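Local coordinates for general stress protein 26 (Bacillus anthracis, PDB 3EC6), which is of unknown function but binds flavin-adenine dinucleotide and belongs to the pyridoxamine 5'-phosphate oxidase family of flavin-binding proteins, at residues F36-V41 against S90-K95. Residues are numbered along the deposited sequence; the frame is centred on the assembly and turned at random.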
loop_
_atom_site.group_PDB
_atom_site.type_symbol
_atom_site.label_atom_id
_atom_site.label_comp_id
_atom_site.label_asym_id
_atom_site.label_seq_id
_atom_site.Cartn_x
_atom_site.Cartn_y
_atom_site.Cartn_z
ATOM N N PHE A 36 -15.614 -1.020 -1.703
ATOM C CA PHE A 36 -16.964 -1.585 -1.492
ATOM C C PHE A 36 -16.919 -3.082 -1.683
ATOM O O PHE A 36 -15.873 -3.639 -1.972
ATOM C CB PHE A 36 -17.928 -0.974 -2.531
ATOM C CG PHE A 36 -17.846 0.502 -2.579
ATOM C CD1 PHE A 36 -18.549 1.267 -1.679
ATOM C CD2 PHE A 36 -16.979 1.129 -3.474
ATOM C CE1 PHE A 36 -18.428 2.683 -1.687
ATOM C CE2 PHE A 36 -16.862 2.546 -3.506
ATOM C CZ PHE A 36 -17.583 3.305 -2.618
ATOM N N HIS A 37 -18.041 -3.775 -1.482
ATOM C CA HIS A 37 -17.939 -5.230 -1.613
ATOM C C HIS A 37 -19.311 -5.863 -1.836
ATOM O O HIS A 37 -20.363 -5.227 -1.529
ATOM C CB HIS A 37 -17.299 -5.828 -0.347
ATOM C CG HIS A 37 -18.266 -5.952 0.760
ATOM N ND1 HIS A 37 -18.661 -4.870 1.509
ATOM C CD2 HIS A 37 -18.981 -7.020 1.205
ATOM C CE1 HIS A 37 -19.580 -5.261 2.377
ATOM N NE2 HIS A 37 -19.774 -6.561 2.231
ATOM N N GLU A 38 -19.274 -7.054 -2.426
ATOM C CA GLU A 38 -20.403 -7.972 -2.433
ATOM C C GLU A 38 -19.865 -9.289 -1.946
ATOM O O GLU A 38 -19.069 -9.929 -2.624
ATOM C CB GLU A 38 -20.945 -8.083 -3.814
ATOM C CG GLU A 38 -21.947 -6.973 -4.022
ATOM C CD GLU A 38 -22.873 -7.278 -5.156
ATOM O OE1 GLU A 38 -22.513 -8.141 -6.002
ATOM O OE2 GLU A 38 -23.956 -6.653 -5.212
ATOM N N ASP A 39 -20.300 -9.663 -0.751
ATOM C CA ASP A 39 -19.673 -10.774 -0.045
ATOM C C ASP A 39 -18.152 -10.527 0.013
ATOM O O ASP A 39 -17.716 -9.485 0.517
ATOM C CB ASP A 39 -20.046 -12.091 -0.700
ATOM C CG ASP A 39 -21.522 -12.430 -0.488
ATOM O OD1 ASP A 39 -22.019 -12.259 0.658
ATOM O OD2 ASP A 39 -22.155 -12.848 -1.471
ATOM N N PHE A 40 -17.344 -11.476 -0.453
ATOM C CA PHE A 40 -15.886 -11.274 -0.316
ATOM C C PHE A 40 -15.253 -10.661 -1.548
ATOM O O PHE A 40 -14.050 -10.430 -1.583
ATOM C CB PHE A 40 -15.167 -12.603 0.027
ATOM C CG PHE A 40 -15.563 -13.154 1.377
ATOM C CD1 PHE A 40 -15.194 -12.496 2.546
ATOM C CD2 PHE A 40 -16.355 -14.307 1.457
ATOM C CE1 PHE A 40 -15.585 -12.965 3.776
ATOM C CE2 PHE A 40 -16.748 -14.807 2.714
ATOM C CZ PHE A 40 -16.351 -14.128 3.866
ATOM N N VAL A 41 -16.080 -10.322 -2.532
ATOM C CA VAL A 41 -15.597 -9.660 -3.745
ATOM C C VAL A 41 -15.523 -8.169 -3.516
ATOM O O VAL A 41 -16.503 -7.552 -3.085
ATOM C CB VAL A 41 -16.523 -9.981 -4.971
ATOM C CG1 VAL A 41 -16.068 -9.191 -6.191
ATOM C CG2 VAL A 41 -16.493 -11.524 -5.252
ATOM N N SER A 90 -24.435 -1.345 -14.370
ATOM C CA SER A 90 -25.147 -0.172 -13.831
ATOM C C SER A 90 -25.691 -0.394 -12.432
ATOM O O SER A 90 -25.678 0.528 -11.617
ATOM C CB SER A 90 -26.291 0.253 -14.747
ATOM O OG SER A 90 -25.783 0.676 -15.993
ATOM N N THR A 91 -26.142 -1.614 -12.145
ATOM C CA THR A 91 -26.710 -1.917 -10.825
ATOM C C THR A 91 -25.635 -1.776 -9.743
ATOM O O THR A 91 -25.874 -1.107 -8.741
ATOM C CB THR A 91 -27.365 -3.300 -10.773
ATOM O OG1 THR A 91 -28.437 -3.315 -11.721
ATOM C CG2 THR A 91 -27.958 -3.610 -9.352
ATOM N N LEU A 92 -24.445 -2.347 -9.971
ATOM C CA LEU A 92 -23.380 -2.195 -8.978
ATOM C C LEU A 92 -22.887 -0.757 -8.912
ATOM O O LEU A 92 -22.648 -0.234 -7.821
ATOM C CB LEU A 92 -22.192 -3.145 -9.222
ATOM C CG LEU A 92 -22.532 -4.596 -9.021
ATOM C CD1 LEU A 92 -21.361 -5.493 -9.576
ATOM C CD2 LEU A 92 -22.827 -4.881 -7.568
ATOM N N LYS A 93 -22.754 -0.085 -10.066
ATOM C CA LYS A 93 -22.282 1.304 -10.048
ATOM C C LYS A 93 -23.243 2.192 -9.214
ATOM O O LYS A 93 -22.809 3.035 -8.433
ATOM C CB LYS A 93 -22.154 1.859 -11.484
ATOM C CG LYS A 93 -20.839 1.357 -12.108
ATOM C CD LYS A 93 -20.765 1.560 -13.586
ATOM C CE LYS A 93 -21.170 2.878 -13.931
ATOM N NZ LYS A 93 -21.432 2.930 -15.442
ATOM N N ASN A 94 -24.543 2.001 -9.416
ATOM C CA ASN A 94 -25.526 2.797 -8.688
ATOM C C ASN A 94 -25.572 2.398 -7.218
ATOM O O ASN A 94 -25.770 3.254 -6.351
ATOM C CB ASN A 94 -26.910 2.663 -9.341
ATOM C CG ASN A 94 -26.972 3.301 -10.722
ATOM O OD1 ASN A 94 -26.214 4.188 -11.026
ATOM N ND2 ASN A 94 -27.919 2.850 -11.556
ATOM N N LYS A 95 -25.330 1.119 -6.931
ATOM C CA LYS A 95 -25.337 0.622 -5.549
ATOM C C LYS A 95 -24.268 1.295 -4.700
ATOM O O LYS A 95 -24.515 1.747 -3.582
ATOM C CB LYS A 95 -25.182 -0.913 -5.540
ATOM C CG LYS A 95 -25.167 -1.537 -4.159
ATOM C CD LYS A 95 -25.139 -3.090 -4.295
ATOM C CE LYS A 95 -24.876 -3.746 -2.968
ATOM N NZ LYS A 95 -25.230 -5.219 -3.117
#
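Glu-38, at the end of strand 27-38, reaches across to helix 90-96 and meets two residues one helical turn apart, Leu-92 and Lys-95. Leu-92 CD2 lies over one face of the Glu-38 carboxylate, nearer OE2 (3.2 Å) than OE1 (3.6 Å). The same OE2 accepts a salt-bridging hydrogen bond of 2.8 Å from Lys-95 NZ, using the anti lone pair, the one turned away from OE1. Lys-95 spans the gap fully stretched: CG stands anti to its backbone N (chi1 180°) and every later torsion is near trans, which carries the ammonium group to the strand end. The tight side is that of Leu-92, buried and packed also on Tyr-43 and Leu-115 of the sheet; Tyr-43 touches Glu-38 as well. By contrast, the Lys-95 side is loose, the ion pair of an exposed lysine, its strength probably tempered by water. Deeper in, the ring of Phe-36 meets that of Phe-96, their planes about 15° apart. Past Glu-38 the chain reverses in a type II' turn, a two-residue beta-hairpin joining strands 27-38 and 41-47, packed by helix 90-96, consistent with the flavin-binding split barrel of this family.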